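PDB 1Z54: probable thioesterase from Thermus thermophilus, which probably hydrolyses fatty acyl-CoA thioesters, releasing the free acid and coenzyme A. Local coordinates for residues A40-F54 with I118-H130. Numbering follows the deposited sequence.
Sequences AGLPYHRVEARGVFF and IPEDIYRALSVLH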
# COMPACT_ATOMS: atom_id res chain seq x y z
N ALA A 40 26.48 -2.10 -3.29
CA ALA A 40 27.60 -2.72 -2.61
C ALA A 40 27.93 -4.09 -3.22
O ALA A 40 28.80 -4.80 -2.72
CB ALA A 40 27.29 -2.88 -1.13
N GLY A 41 27.23 -4.44 -4.29
CA GLY A 41 27.45 -5.73 -4.92
C GLY A 41 26.72 -6.85 -4.20
O GLY A 41 27.08 -8.03 -4.32
N LEU A 42 25.69 -6.50 -3.44
CA LEU A 42 24.90 -7.49 -2.72
C LEU A 42 23.42 -7.32 -3.02
O LEU A 42 22.60 -7.17 -2.10
CB LEU A 42 25.14 -7.36 -1.21
CG LEU A 42 26.48 -7.82 -0.62
CD1 LEU A 42 27.65 -7.18 -1.36
CD2 LEU A 42 26.52 -7.45 0.85
N PRO A 43 23.04 -7.34 -4.31
CA PRO A 43 21.63 -7.19 -4.69
C PRO A 43 20.78 -8.10 -3.80
O PRO A 43 21.00 -9.30 -3.77
CB PRO A 43 21.62 -7.58 -6.17
CG PRO A 43 22.79 -8.55 -6.28
CD PRO A 43 23.84 -7.85 -5.44
N TYR A 44 19.83 -7.51 -3.08
CA TYR A 44 18.99 -8.25 -2.14
C TYR A 44 18.18 -9.41 -2.69
O TYR A 44 17.91 -10.38 -1.97
CB TYR A 44 18.05 -7.29 -1.38
CG TYR A 44 17.44 -7.93 -0.15
CD1 TYR A 44 18.25 -8.37 0.90
CD2 TYR A 44 16.07 -8.18 -0.07
CE1 TYR A 44 17.71 -9.04 1.99
CE2 TYR A 44 15.52 -8.85 1.03
CZ TYR A 44 16.35 -9.29 2.04
OH TYR A 44 15.84 -10.00 3.10
N HIS A 45 17.77 -9.34 -3.95
CA HIS A 45 17.00 -10.42 -4.52
C HIS A 45 17.88 -11.66 -4.62
O HIS A 45 17.40 -12.78 -4.42
CB HIS A 45 16.43 -10.02 -5.89
CG HIS A 45 17.47 -9.68 -6.91
ND1 HIS A 45 17.90 -10.58 -7.86
CD2 HIS A 45 18.14 -8.53 -7.15
CE1 HIS A 45 18.79 -10.00 -8.65
NE2 HIS A 45 18.95 -8.76 -8.24
N ARG A 46 19.16 -11.47 -4.91
CA ARG A 46 20.07 -12.60 -5.00
C ARG A 46 20.38 -13.16 -3.63
O ARG A 46 20.61 -14.36 -3.48
CB ARG A 46 21.36 -12.21 -5.73
CG ARG A 46 21.14 -11.93 -7.21
CD ARG A 46 22.44 -11.85 -8.01
NE ARG A 46 22.18 -11.66 -9.43
CZ ARG A 46 21.53 -12.53 -10.21
NH1 ARG A 46 21.09 -13.67 -9.70
NH2 ARG A 46 21.33 -12.26 -11.49
N VAL A 47 20.38 -12.31 -2.61
CA VAL A 47 20.63 -12.76 -1.24
C VAL A 47 19.53 -13.71 -0.79
O VAL A 47 19.81 -14.80 -0.29
CB VAL A 47 20.70 -11.57 -0.25
CG1 VAL A 47 21.04 -12.08 1.13
CG2 VAL A 47 21.75 -10.56 -0.71
N GLU A 48 18.26 -13.32 -0.96
CA GLU A 48 17.15 -14.18 -0.56
C GLU A 48 17.09 -15.44 -1.41
O GLU A 48 16.55 -16.47 -0.99
CB GLU A 48 15.81 -13.44 -0.67
CG GLU A 48 15.65 -12.24 0.26
CD GLU A 48 14.19 -12.00 0.65
OE1 GLU A 48 13.30 -12.24 -0.20
OE2 GLU A 48 13.94 -11.58 1.80
N ALA A 49 17.65 -15.37 -2.61
CA ALA A 49 17.68 -16.51 -3.52
C ALA A 49 18.63 -17.58 -2.98
O ALA A 49 18.61 -18.73 -3.43
CB ALA A 49 18.11 -16.07 -4.92
N ARG A 50 19.47 -17.19 -2.02
CA ARG A 50 20.43 -18.11 -1.41
C ARG A 50 19.86 -18.54 -0.06
O ARG A 50 20.54 -19.22 0.72
CB ARG A 50 21.77 -17.41 -1.17
CG ARG A 50 22.52 -17.03 -2.42
CD ARG A 50 23.63 -16.02 -2.10
NE ARG A 50 24.40 -16.41 -0.92
CZ ARG A 50 25.52 -15.81 -0.52
NH1 ARG A 50 26.16 -16.23 0.57
NH2 ARG A 50 26.02 -14.79 -1.22
N GLY A 51 18.62 -18.15 0.20
CA GLY A 51 18.00 -18.48 1.47
C GLY A 51 18.54 -17.63 2.60
O GLY A 51 18.66 -18.10 3.74
N VAL A 52 18.89 -16.38 2.30
CA VAL A 52 19.42 -15.47 3.31
C VAL A 52 18.50 -14.25 3.39
O VAL A 52 18.16 -13.66 2.37
CB VAL A 52 20.85 -15.00 2.94
CG1 VAL A 52 21.44 -14.18 4.08
CG2 VAL A 52 21.73 -16.21 2.64
N PHE A 53 18.11 -13.87 4.60
CA PHE A 53 17.20 -12.74 4.77
C PHE A 53 17.65 -11.74 5.83
O PHE A 53 18.35 -12.10 6.78
CB PHE A 53 15.80 -13.25 5.14
CG PHE A 53 15.33 -14.39 4.28
CD1 PHE A 53 14.72 -14.15 3.06
CD2 PHE A 53 15.54 -15.71 4.68
CE1 PHE A 53 14.31 -15.21 2.24
CE2 PHE A 53 15.14 -16.77 3.87
CZ PHE A 53 14.52 -16.52 2.64
N PHE A 54 17.23 -10.50 5.67
CA PHE A 54 17.54 -9.43 6.62
C PHE A 54 16.22 -8.87 7.11
O PHE A 54 15.89 -7.72 6.84
CB PHE A 54 18.33 -8.32 5.94
CG PHE A 54 19.73 -8.71 5.55
CD1 PHE A 54 20.32 -8.17 4.42
CD2 PHE A 54 20.46 -9.60 6.33
CE1 PHE A 54 21.61 -8.52 4.05
CE2 PHE A 54 21.75 -9.96 5.97
CZ PHE A 54 22.33 -9.42 4.83
N ILE A 118 25.54 -13.86 9.90
CA ILE A 118 25.55 -13.44 8.51
C ILE A 118 26.63 -14.25 7.79
O ILE A 118 27.77 -14.28 8.22
CB ILE A 118 25.90 -11.95 8.38
CG1 ILE A 118 24.83 -11.11 9.08
CG2 ILE A 118 26.06 -11.57 6.92
CD1 ILE A 118 25.16 -9.64 9.19
N PRO A 119 26.27 -14.94 6.69
CA PRO A 119 27.27 -15.73 5.97
C PRO A 119 28.54 -14.92 5.67
O PRO A 119 28.48 -13.73 5.37
CB PRO A 119 26.53 -16.18 4.70
CG PRO A 119 25.35 -15.24 4.60
CD PRO A 119 24.95 -15.04 6.03
N GLU A 120 29.69 -15.59 5.75
CA GLU A 120 31.00 -14.97 5.54
C GLU A 120 31.15 -13.99 4.38
O GLU A 120 31.57 -12.85 4.58
CB GLU A 120 32.06 -16.05 5.42
CG GLU A 120 32.25 -16.86 6.69
CD GLU A 120 32.50 -15.98 7.90
OE1 GLU A 120 33.30 -15.02 7.79
OE2 GLU A 120 31.89 -16.24 8.96
N ASP A 121 30.84 -14.43 3.17
CA ASP A 121 30.99 -13.56 2.01
C ASP A 121 30.18 -12.27 2.11
O ASP A 121 30.61 -11.22 1.64
CB ASP A 121 30.64 -14.30 0.72
CG ASP A 121 29.16 -14.63 0.62
OD1 ASP A 121 28.67 -14.78 -0.52
OD2 ASP A 121 28.50 -14.76 1.67
N ILE A 122 29.00 -12.34 2.72
CA ILE A 122 28.16 -11.16 2.87
C ILE A 122 28.70 -10.29 4.01
O ILE A 122 28.68 -9.05 3.93
CB ILE A 122 26.70 -11.54 3.17
CG1 ILE A 122 26.10 -12.28 1.97
CG2 ILE A 122 25.89 -10.29 3.50
CD1 ILE A 122 24.69 -12.83 2.20
N TYR A 123 29.15 -10.94 5.07
CA TYR A 123 29.70 -10.24 6.22
C TYR A 123 30.92 -9.45 5.78
O TYR A 123 31.06 -8.26 6.08
CB TYR A 123 30.10 -11.24 7.31
CG TYR A 123 30.73 -10.58 8.52
CD1 TYR A 123 29.94 -9.89 9.45
CD2 TYR A 123 32.11 -10.60 8.71
CE1 TYR A 123 30.52 -9.23 10.53
CE2 TYR A 123 32.70 -9.94 9.79
CZ TYR A 123 31.90 -9.26 10.69
OH TYR A 123 32.48 -8.60 11.75
N ARG A 124 31.80 -10.12 5.05
CA ARG A 124 33.03 -9.52 4.55
C ARG A 124 32.76 -8.25 3.73
O ARG A 124 33.39 -7.20 3.95
CB ARG A 124 33.76 -10.56 3.70
CG ARG A 124 35.14 -10.18 3.22
CD ARG A 124 35.83 -11.42 2.67
NE ARG A 124 35.03 -12.05 1.62
CZ ARG A 124 35.16 -13.32 1.23
NH1 ARG A 124 34.40 -13.80 0.26
NH2 ARG A 124 36.06 -14.11 1.82
N ALA A 125 31.82 -8.33 2.80
CA ALA A 125 31.48 -7.19 1.95
C ALA A 125 30.87 -6.03 2.75
O ALA A 125 31.20 -4.86 2.52
CB ALA A 125 30.54 -7.63 0.84
N LEU A 126 29.97 -6.36 3.67
CA LEU A 126 29.32 -5.34 4.49
C LEU A 126 30.34 -4.67 5.41
O LEU A 126 30.25 -3.47 5.68
CB LEU A 126 28.19 -5.96 5.32
CG LEU A 126 26.97 -6.49 4.55
CD1 LEU A 126 26.01 -7.19 5.49
CD2 LEU A 126 26.27 -5.34 3.84
N SER A 127 31.30 -5.44 5.89
CA SER A 127 32.32 -4.90 6.79
C SER A 127 33.02 -3.70 6.19
O SER A 127 33.32 -2.73 6.89
CB SER A 127 33.36 -5.97 7.14
OG SER A 127 32.83 -6.93 8.04
N VAL A 128 33.27 -3.75 4.89
CA VAL A 128 33.95 -2.64 4.22
C VAL A 128 33.16 -1.35 4.37
O VAL A 128 33.73 -0.26 4.39
CB VAL A 128 34.14 -2.92 2.71
CG1 VAL A 128 34.99 -1.83 2.09
CG2 VAL A 128 34.78 -4.28 2.50
N LEU A 129 31.84 -1.48 4.47
CA LEU A 129 30.95 -0.33 4.58
C LEU A 129 30.69 0.14 6.01
O LEU A 129 30.17 1.23 6.23
CB LEU A 129 29.62 -0.65 3.91
CG LEU A 129 29.70 -1.10 2.44
CD1 LEU A 129 28.35 -1.63 1.99
CD2 LEU A 129 30.16 0.06 1.56
N HIS A 130 31.05 -0.70 6.98
CA HIS A 130 30.86 -0.38 8.40
C HIS A 130 32.14 0.16 9.03
O HIS A 130 33.21 -0.45 8.91
CB HIS A 130 30.41 -1.63 9.17
CG HIS A 130 30.30 -1.42 10.65
ND1 HIS A 130 29.48 -0.45 11.21
CD2 HIS A 130 30.88 -2.06 11.69
CE1 HIS A 130 29.57 -0.51 12.52
NE2 HIS A 130 30.41 -1.48 12.84
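At one end of a hotdog fold, the C-terminal helix 120-129 packs against the segment that leads from the long helix 24-39 through the short helix 44-48 into strand 52-63. I122 is central: its CD1 meets V47 CG1 at 3.9 Å and V52 CG1 tip to tip, while its CG2 lies at the edge of the F54 ring, 3.9 Å from CZ. With CG2 anti to the backbone N and CG1 beside it (chi1 -65°), the two branches part, one to the valines and one to F54 and L42. L42 straddles the next helical turn, CD1 on A125 CB (3.7 Å) and CD2 on L126 CD2. Farther along, A40 CB touches L129 CD1 at 3.5 Å; at the other end V52 CG1 reaches P119 CG, in the N-cap residue, tip to tip. Beside it R50 grips D121 end-on in a salt bridge, NH1 to OD2 at 3.0 Å and nearly straight (171°), NH2 to OD1 at 2.7 Å on the syn lone pair, bent and tilted from the guanidinium plane; the two planes are 44° apart. I122 CD1 lies over one guanidinium face, toward its rim. Replacing D121 with an alanine is likely to leave the R50 guanidinium without its carboxylate mate and freer to swing away. F54 and L126 both lie against L37 of helix 24-39 and L87 of strand 86-95, joining the contact to the hotdog fold's long helix and antiparallel sheet, with helix 120-129 packed beside them.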